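Local coordinates for allophycocyanin beta-18 subunit apoprotein (Chroococcidiopsis thermalis PCC 7203, PDB 6HRK), which binds biliverdin IX alpha and fluoresces in the far red, as an artificial biliprotein derived from a subunit that in nature probably serves phycobilisome light harvesting, at residues A[79-82]-A[83-86]; A[121-124]-A[125-129]; A[63-66]-A[67-71]. The protein carries 18 engineered substitutions. All blocks are in the same frame, centred on the assembly; numbering follows the deposited sequence.

Interaction 1: residues A[79-82]-A[83-86]; sequences MLAG and FRDT. Engineered in segment 79-82: Met79 (natural residue Leu). Engineered in segment 83-86: Phe83 (natural residue Leu). With BLA (biliverdine IX alpha), chain E.
Met79 and Phe83, both engineered in place of leucine, lie side by side on helix 77-90 and point the same way. In the apolar part of the contact, Met79 CG comes to 3.7 Å from Phe83 CZ. CG stands anti to the backbone N (chi1 -165°), which carries the chain alongside the ring. The same pair makes a Met-aromatic contact: Met79 SD lies 5.0 Å from the centroid of the Phe83 ring and approaches obliquely. From the next position, Leu80 brings its CD2 branch across to Phe83 CD2, 4.1 Å away.

The ring is sandwiched. Met79 O sits above the centre of one face, while the methyl CMB of biliverdin lies against the other face, displaced toward the rim and 3.4 Å from Phe83 CE2. The engineered ring thus lies between the backbone of its own helix and the bilin methyl.

Among the polar contacts, Gly82 O takes two bonds from Thr86: the backbone N at 3.1 Å and OG1 at 2.8 Å, from opposite faces of the carbonyl plane. Threonine suits this place because its hydroxyl, set beside its own backbone N (chi1 -53°), can fold back onto the preceding turn. Arg84 N bonds to Leu80 O in the regular helical pattern. The Arg84 guanidinium lies with one face over Ala81 CB, a methyl small enough to be spanned by the flat group, and its NH1 makes a weak hydrogen bond to Val133 O.

Leu80 packs on Tyr129, Ile130 and Val133 of helix 125-134, whereas Met79, Leu80 and Phe83 all touch Met62 of helix 46-69, so the Met79-Leu80-Phe83 side of this turn meets both helices, and Phe83 the pigment.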
loop_
_atom_site.group_PDB
_atom_site.type_symbol
_atom_site.label_atom_id
_atom_site.label_comp_id
_atom_site.label_asym_id
_atom_site.label_seq_id
_atom_site.Cartn_x
_atom_site.Cartn_y
_atom_site.Cartn_z
ATOM N N MET A 79 5.247 -7.079 -13.579
ATOM C CA MET A 79 5.904 -5.936 -12.936
ATOM C C MET A 79 5.891 -6.062 -11.412
ATOM O O MET A 79 6.901 -5.785 -10.755
ATOM C CB MET A 79 5.225 -4.624 -13.351
ATOM C CG MET A 79 6.035 -3.372 -13.048
ATOM S SD MET A 79 5.014 -1.893 -12.928
ATOM C CE MET A 79 4.218 -1.902 -14.534
ATOM N N LEU A 80 4.748 -6.474 -10.861
ATOM C CA LEU A 80 4.612 -6.714 -9.418
ATOM C C LEU A 80 5.427 -7.927 -8.969
ATOM O O LEU A 80 6.018 -7.909 -7.888
ATOM C CB LEU A 80 3.140 -6.891 -9.028
ATOM C CG LEU A 80 2.214 -5.697 -9.273
ATOM C CD1 LEU A 80 0.776 -6.094 -8.983
ATOM C CD2 LEU A 80 2.618 -4.483 -8.445
ATOM N N ALA A 81 5.450 -8.970 -9.801
ATOM C CA ALA A 81 6.321 -10.135 -9.581
ATOM C C ALA A 81 7.810 -9.812 -9.775
ATOM O O ALA A 81 8.670 -10.497 -9.223
ATOM C CB ALA A 81 5.912 -11.284 -10.493
ATOM N N GLY A 82 8.108 -8.796 -10.585
ATOM C CA GLY A 82 9.456 -8.235 -10.686
ATOM C C GLY A 82 9.943 -7.600 -9.391
ATOM O O GLY A 82 11.114 -7.747 -9.032
ATOM N N PHE A 83 9.048 -6.903 -8.689
ATOM C CA PHE A 83 9.383 -6.287 -7.393
ATOM C C PHE A 83 9.586 -7.333 -6.296
ATOM O O PHE A 83 10.426 -7.152 -5.413
ATOM C CB PHE A 83 8.308 -5.280 -6.942
ATOM C CG PHE A 83 7.992 -4.207 -7.957
ATOM C CD1 PHE A 83 9.004 -3.573 -8.681
ATOM C CD2 PHE A 83 6.675 -3.812 -8.171
ATOM C CE1 PHE A 83 8.704 -2.586 -9.606
ATOM C CE2 PHE A 83 6.370 -2.825 -9.095
ATOM C CZ PHE A 83 7.386 -2.209 -9.812
ATOM N N ARG A 84 8.807 -8.412 -6.352
ATOM C CA ARG A 84 8.968 -9.563 -5.453
ATOM C C ARG A 84 10.400 -10.108 -5.479
ATOM O O ARG A 84 11.017 -10.298 -4.426
ATOM C CB ARG A 84 7.967 -10.664 -5.837
ATOM C CG ARG A 84 8.101 -11.979 -5.082
ATOM C CD ARG A 84 6.960 -12.918 -5.438
ATOM N NE ARG A 84 6.986 -13.335 -6.845
ATOM C CZ ARG A 84 5.936 -13.758 -7.558
ATOM N NH1 ARG A 84 4.710 -13.828 -7.032
ATOM N NH2 ARG A 84 6.112 -14.112 -8.830
ATOM N N ASP A 85 10.918 -10.342 -6.686
ATOM C CA ASP A 85 12.280 -10.866 -6.869
ATOM C C ASP A 85 13.345 -9.852 -6.452
ATOM O O ASP A 85 14.365 -10.223 -5.867
ATOM C CB ASP A 85 12.519 -11.287 -8.327
ATOM C CG ASP A 85 11.610 -12.427 -8.776
ATOM O OD1 ASP A 85 11.415 -13.392 -8.008
ATOM O OD2 ASP A 85 11.099 -12.358 -9.913
ATOM N N THR A 86 13.107 -8.580 -6.761
ATOM C CA THR A 86 14.006 -7.494 -6.365
ATOM C C THR A 86 14.093 -7.368 -4.841
ATOM O O THR A 86 15.183 -7.273 -4.283
ATOM C CB THR A 86 13.542 -6.148 -6.964
ATOM O OG1 THR A 86 13.375 -6.283 -8.382
ATOM C CG2 THR A 86 14.549 -5.035 -6.678
HETATM C CHA BLA E . 14.437 -0.142 -3.448
HETATM N NA BLA E . 11.987 -0.349 -4.317
HETATM C C1A BLA E . 13.334 -0.338 -4.467
HETATM C C2A BLA E . 13.634 -0.562 -5.905
HETATM C C3A BLA E . 12.419 -0.708 -6.553
HETATM C C4A BLA E . 11.364 -0.552 -5.509
HETATM C CMA BLA E . 12.232 -0.964 -8.027
HETATM C CAA BLA E . 15.019 -0.630 -6.521
HETATM C CBA BLA E . 15.317 0.550 -7.442
HETATM C CGA BLA E . 15.105 1.877 -6.756
HETATM O O1A BLA E . 14.027 2.477 -6.952
HETATM O O2A BLA E . 16.008 2.327 -6.021
HETATM C CHB BLA E . 9.857 -0.646 -5.684
HETATM N NB BLA E . 9.871 0.999 -7.673
HETATM C C1B BLA E . 9.238 0.140 -6.826
HETATM C C2B BLA E . 7.865 0.061 -7.139
HETATM C C3B BLA E . 7.587 0.889 -8.223
HETATM C C4B BLA E . 8.924 1.450 -8.509
HETATM C CMB BLA E . 6.857 -0.788 -6.402
HETATM O OB BLA E . 9.216 2.415 -9.592
HETATM C CAB BLA E . 6.245 1.110 -8.899
HETATM C CBB BLA E . 6.197 2.384 -9.715
HETATM N NC BLA E . 10.156 -1.239 0.332
HETATM C C1C BLA E . 8.909 -1.495 0.724
HETATM C C2C BLA E . 8.857 -1.448 2.221
HETATM C C3C BLA E . 9.991 -0.463 2.453
HETATM C C4C BLA E . 11.047 -0.860 1.407
HETATM C CMC BLA E . 7.510 -0.998 2.772
HETATM O OC BLA E . 7.941 -1.675 0.004
HETATM C CAC BLA E . 10.431 -0.280 3.913
HETATM C CBC BLA E . 11.197 -1.459 4.463
HETATM C CHD BLA E . 11.939 0.314 1.029
HETATM N ND BLA E . 12.910 0.050 -1.335
HETATM C C1D BLA E . 13.051 0.170 0.017
HETATM C C2D BLA E . 14.499 0.253 0.336
HETATM C C3D BLA E . 15.184 0.119 -0.964
HETATM C C4D BLA E . 14.108 -0.001 -1.978
HETATM C CMD BLA E . 15.149 0.401 1.688
HETATM C CAD BLA E . 16.672 0.124 -1.221
HETATM C CBD BLA E . 17.296 -1.227 -0.926
HETATM C CGD BLA E . 18.784 -1.093 -1.131
HETATM O O1D BLA E . 19.289 -1.636 -2.133
HETATM O O2D BLA E . 19.447 -0.437 -0.296
#

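Interaction 2: residues A[121-124]-A[125-129]; sequences AFVD and EPFDY. Engineered in segment 121-124: Ala121 (natural residue Thr).
The Phe127 ring meets Val123 and Asp124 with its edge: the carbonyl oxygens of both residues lie in the ring plane at its rim, Val123 O 3.2 Å from Phe127 CD1. C-H groups at an aromatic edge carry a slight positive charge, which suits them to oxygens there. The ring also packs against Leu60 and Cys63 of helix 46-69 and against Ile101 and Lys105 of helix 94-115. This is the opening turn of helix 125-134 in the globin-like phycobilisome fold, where chain from the preceding loop winds into the helix.

Val123 lies alongside Phe127; its CG1 stands anti to the backbone N (chi1 164°), which puts this branch 4.2 Å from Phe127 CE1, so two apolar side chains enter the core together. An alanine here in place of Phe127 would remove the ring beside Val123 CG1 and would probably open a gap toward Leu60 and Ile101.

Pro126 fits because a first helical turn does not require its missing N-H; its CD rests 3.5 Å from Val123 O. The link one residue earlier is weak, from Glu125 N to Phe122 O.

Asp124 and Asp128 sit one turn apart, with Asp124 OD2 and Asp128 OD2 separated by 4.4 Å. Their mutual repulsion is likely to be offset by lysines of helix 94-115: Asp124 OD1 forms a salt bridge with Lys109 NZ, and Asp128 OD1 one with Lys105 NZ. Acids near a helix start should also be favoured by the helix dipole. Asp128 N donates to Asp124 O at 3.0 Å, and the N-H...O angle is 174°, so the bond is almost straight.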
loop_
_atom_site.group_PDB
_atom_site.type_symbol
_atom_site.label_atom_id
_atom_site.label_comp_id
_atom_site.label_asym_id
_atom_site.label_seq_id
_atom_site.Cartn_x
_atom_site.Cartn_y
_atom_site.Cartn_z
ATOM N N ALA A 121 -16.635 -2.380 -0.374
ATOM C CA ALA A 121 -15.858 -3.623 -0.461
ATOM C C ALA A 121 -14.874 -3.592 -1.636
ATOM O O ALA A 121 -13.745 -4.072 -1.509
ATOM C CB ALA A 121 -16.793 -4.815 -0.587
ATOM N N PHE A 122 -15.318 -3.038 -2.769
ATOM C CA PHE A 122 -14.495 -2.867 -3.990
ATOM C C PHE A 122 -13.111 -2.217 -3.799
ATOM O O PHE A 122 -12.192 -2.488 -4.573
ATOM C CB PHE A 122 -15.279 -2.079 -5.060
ATOM C CG PHE A 122 -15.519 -0.630 -4.709
ATOM C CD1 PHE A 122 -14.597 0.353 -5.070
ATOM C CD2 PHE A 122 -16.674 -0.242 -4.032
ATOM C CE1 PHE A 122 -14.816 1.686 -4.752
ATOM C CE2 PHE A 122 -16.898 1.090 -3.713
ATOM C CZ PHE A 122 -15.969 2.056 -4.071
ATOM N N VAL A 123 -12.986 -1.348 -2.796
ATOM C CA VAL A 123 -11.709 -0.702 -2.443
ATOM C C VAL A 123 -10.606 -1.699 -2.063
ATOM O O VAL A 123 -9.435 -1.439 -2.331
ATOM C CB VAL A 123 -11.922 0.360 -1.323
ATOM C CG1 VAL A 123 -10.620 0.784 -0.644
ATOM C CG2 VAL A 123 -12.620 1.575 -1.912
ATOM N N ASP A 124 -10.983 -2.823 -1.454
ATOM C CA ASP A 124 -10.023 -3.847 -1.006
ATOM C C ASP A 124 -9.177 -4.442 -2.142
ATOM O O ASP A 124 -7.977 -4.672 -1.973
ATOM C CB ASP A 124 -10.760 -4.991 -0.287
ATOM C CG ASP A 124 -11.430 -4.551 1.015
ATOM O OD1 ASP A 124 -11.622 -3.334 1.229
ATOM O OD2 ASP A 124 -11.774 -5.438 1.826
ATOM N N GLU A 125 -9.816 -4.672 -3.288
ATOM C CA GLU A 125 -9.252 -5.456 -4.404
ATOM C C GLU A 125 -7.751 -5.255 -4.728
ATOM O O GLU A 125 -6.983 -6.216 -4.641
ATOM C CB GLU A 125 -10.131 -5.278 -5.659
ATOM C CG GLU A 125 -9.477 -5.672 -6.974
ATOM C CD GLU A 125 -10.439 -5.691 -8.140
ATOM O OE1 GLU A 125 -11.543 -5.108 -8.057
ATOM O OE2 GLU A 125 -10.057 -6.287 -9.160
ATOM N N PRO A 126 -7.332 -4.029 -5.117
ATOM C CA PRO A 126 -5.921 -3.836 -5.489
ATOM C C PRO A 126 -4.926 -3.844 -4.320
ATOM O O PRO A 126 -3.725 -4.000 -4.553
ATOM C CB PRO A 126 -5.931 -2.471 -6.170
ATOM C CG PRO A 126 -7.043 -1.744 -5.508
ATOM C CD PRO A 126 -8.104 -2.784 -5.288
ATOM N N PHE A 127 -5.414 -3.662 -3.091
ATOM C CA PHE A 127 -4.584 -3.805 -1.889
ATOM C C PHE A 127 -4.320 -5.283 -1.630
ATOM O O PHE A 127 -3.176 -5.683 -1.422
ATOM C CB PHE A 127 -5.254 -3.174 -0.662
ATOM C CG PHE A 127 -5.352 -1.674 -0.719
ATOM C CD1 PHE A 127 -6.426 -1.058 -1.342
ATOM C CD2 PHE A 127 -4.380 -0.876 -0.129
ATOM C CE1 PHE A 127 -6.529 0.326 -1.390
ATOM C CE2 PHE A 127 -4.474 0.507 -0.170
ATOM C CZ PHE A 127 -5.548 1.110 -0.804
ATOM N N ASP A 128 -5.388 -6.082 -1.651
ATOM C CA ASP A 128 -5.292 -7.543 -1.514
ATOM C C ASP A 128 -4.602 -8.230 -2.703
ATOM O O ASP A 128 -3.991 -9.286 -2.530
ATOM C CB ASP A 128 -6.682 -8.169 -1.314
ATOM C CG ASP A 128 -7.319 -7.803 0.021
ATOM O OD1 ASP A 128 -6.597 -7.511 0.999
ATOM O OD2 ASP A 128 -8.565 -7.827 0.098
ATOM N N TYR A 129 -4.712 -7.649 -3.897
ATOM C CA TYR A 129 -4.082 -8.216 -5.093
ATOM C C TYR A 129 -2.568 -8.009 -5.073
ATOM O O TYR A 129 -1.805 -8.965 -5.235
ATOM C CB TYR A 129 -4.677 -7.613 -6.369
ATOM C CG TYR A 129 -4.041 -8.142 -7.636
ATOM C CD1 TYR A 129 -4.201 -9.472 -8.016
ATOM C CD2 TYR A 129 -3.264 -7.315 -8.450
ATOM C CE1 TYR A 129 -3.615 -9.964 -9.174
ATOM C CE2 TYR A 129 -2.676 -7.796 -9.611
ATOM C CZ TYR A 129 -2.853 -9.120 -9.968
ATOM O OH TYR A 129 -2.268 -9.597 -11.117
#

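Interaction 3: residues A[63-66]-A[67-71]; sequences CSYA and IVAGG. Engineered in segment 67-71: Gly71 (natural residue Asp).
Ala69 N donates to Tyr65 O at 2.7 Å, the shortest sound bond of this turn, and Ile67 N to Cys63 O at 3.0 Å follows the same regular helical pattern. Just beyond them the pattern frays: Ala66 O receives Gly71 N at 2.8 Å and Gly70 N at 3.3 Å, both weak because the hydrogens point well off the oxygen. Together they describe the C-terminal end of helix 46-69 in the globin-like fold, closed by a glycine. Gly70 has a positive phi (120°), at which a CB would press on the carbonyl oxygen of Ala69, so glycine suits the turn; Gly71 is an engineered replacement of aspartate.

On the outer side, Ala69 CB lies over one face of the Tyr65 ring in a CH-pi contact, 4.3 Å from its centroid and 3.8 Å from Tyr65 CE1. Although the Tyr65 side chain sets out away from Ala69, its CG stands anti to the backbone N (chi1 169°), which brings the ring back beside that methyl, and both residues touch Val74 of the following loop. Ile67, facing the interior, runs its CG1 branch back along Cys63 O and packs on Pro126 and Phe122.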
loop_
_atom_site.group_PDB
_atom_site.type_symbol
_atom_site.label_atom_id
_atom_site.label_comp_id
_atom_site.label_asym_id
_atom_site.label_seq_id
_atom_site.Cartn_x
_atom_site.Cartn_y
_atom_site.Cartn_z
ATOM N N CYS A 63 -3.059 1.427 -6.291
ATOM C CA CYS A 63 -4.384 1.046 -5.788
ATOM C C CYS A 63 -5.475 2.062 -6.145
ATOM O O CYS A 63 -6.581 1.668 -6.522
ATOM C CB CYS A 63 -4.355 0.813 -4.267
ATOM S SG CYS A 63 -3.403 -0.634 -3.734
ATOM N N SER A 64 -5.167 3.354 -6.028
ATOM C CA SER A 64 -6.116 4.419 -6.391
ATOM C C SER A 64 -6.511 4.343 -7.864
ATOM O O SER A 64 -7.700 4.366 -8.195
ATOM C CB SER A 64 -5.523 5.797 -6.107
ATOM O OG SER A 64 -5.193 5.946 -4.741
ATOM N N TYR A 65 -5.500 4.258 -8.729
ATOM C CA TYR A 65 -5.698 4.082 -10.173
ATOM C C TYR A 65 -6.469 2.798 -10.493
ATOM O O TYR A 65 -7.370 2.812 -11.327
ATOM C CB TYR A 65 -4.344 4.088 -10.908
ATOM C CG TYR A 65 -4.407 3.659 -12.359
ATOM C CD1 TYR A 65 -5.294 4.264 -13.250
ATOM C CD2 TYR A 65 -3.575 2.648 -12.844
ATOM C CE1 TYR A 65 -5.356 3.867 -14.580
ATOM C CE2 TYR A 65 -3.627 2.248 -14.172
ATOM C CZ TYR A 65 -4.517 2.857 -15.036
ATOM O OH TYR A 65 -4.563 2.461 -16.348
ATOM N N ALA A 66 -6.109 1.703 -9.825
ATOM C CA ALA A 66 -6.786 0.419 -10.007
ATOM C C ALA A 66 -8.285 0.493 -9.699
ATOM O O ALA A 66 -9.093 -0.085 -10.428
ATOM C CB ALA A 66 -6.125 -0.652 -9.156
ATOM N N ILE A 67 -8.646 1.209 -8.632
ATOM C CA ILE A 67 -10.057 1.411 -8.258
ATOM C C ILE A 67 -10.774 2.314 -9.270
ATOM O O ILE A 67 -11.913 2.038 -9.635
ATOM C CB ILE A 67 -10.204 1.984 -6.824
ATOM C CG1 ILE A 67 -9.697 0.973 -5.785
ATOM C CG2 ILE A 67 -11.658 2.340 -6.509
ATOM C CD1 ILE A 67 -9.249 1.601 -4.480
ATOM N N VAL A 68 -10.111 3.385 -9.709
ATOM C CA VAL A 68 -10.667 4.291 -10.729
ATOM C C VAL A 68 -10.800 3.597 -12.087
ATOM O O VAL A 68 -11.801 3.779 -12.779
ATOM C CB VAL A 68 -9.826 5.587 -10.865
ATOM C CG1 VAL A 68 -10.232 6.409 -12.089
ATOM C CG2 VAL A 68 -9.966 6.432 -9.608
ATOM N N ALA A 69 -9.796 2.802 -12.454
ATOM C CA ALA A 69 -9.774 2.116 -13.749
ATOM C C ALA A 69 -10.818 0.999 -13.893
ATOM O O ALA A 69 -11.126 0.597 -15.015
ATOM C CB ALA A 69 -8.383 1.569 -14.030
ATOM N N GLY A 70 -11.342 0.497 -12.770
ATOM C CA GLY A 70 -12.356 -0.560 -12.767
ATOM C C GLY A 70 -11.945 -1.832 -12.039
ATOM O O GLY A 70 -12.794 -2.678 -11.748
ATOM N N GLY A 71 -10.652 -1.978 -11.749
ATOM C CA GLY A 71 -10.144 -3.156 -11.044
ATOM C C GLY A 71 -8.642 -3.319 -11.151
ATOM O O GLY A 71 -7.965 -2.532 -11.816
#

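The three contacts come along the chain in the order interaction 3, interaction 1, interaction 2, at the end of helix 46-69, within helix 77-90 and at the start of helix 125-134. Interactions 2 and 3 are neighbours, their centres about 9 Å apart: Pro126 CB meets Ala66 CB at 3.5 Å, so the end of one helix packs against the beginning of another. Interaction 1 lies about 19 Å from interaction 2 and 20 Å from interaction 3, centre to centre, yet Leu80 CD1 touches Tyr129 CE2 at 3.9 Å. Helix 125-134 thereby connects the turn that contacts biliverdin with the helical packing farther from the pigment.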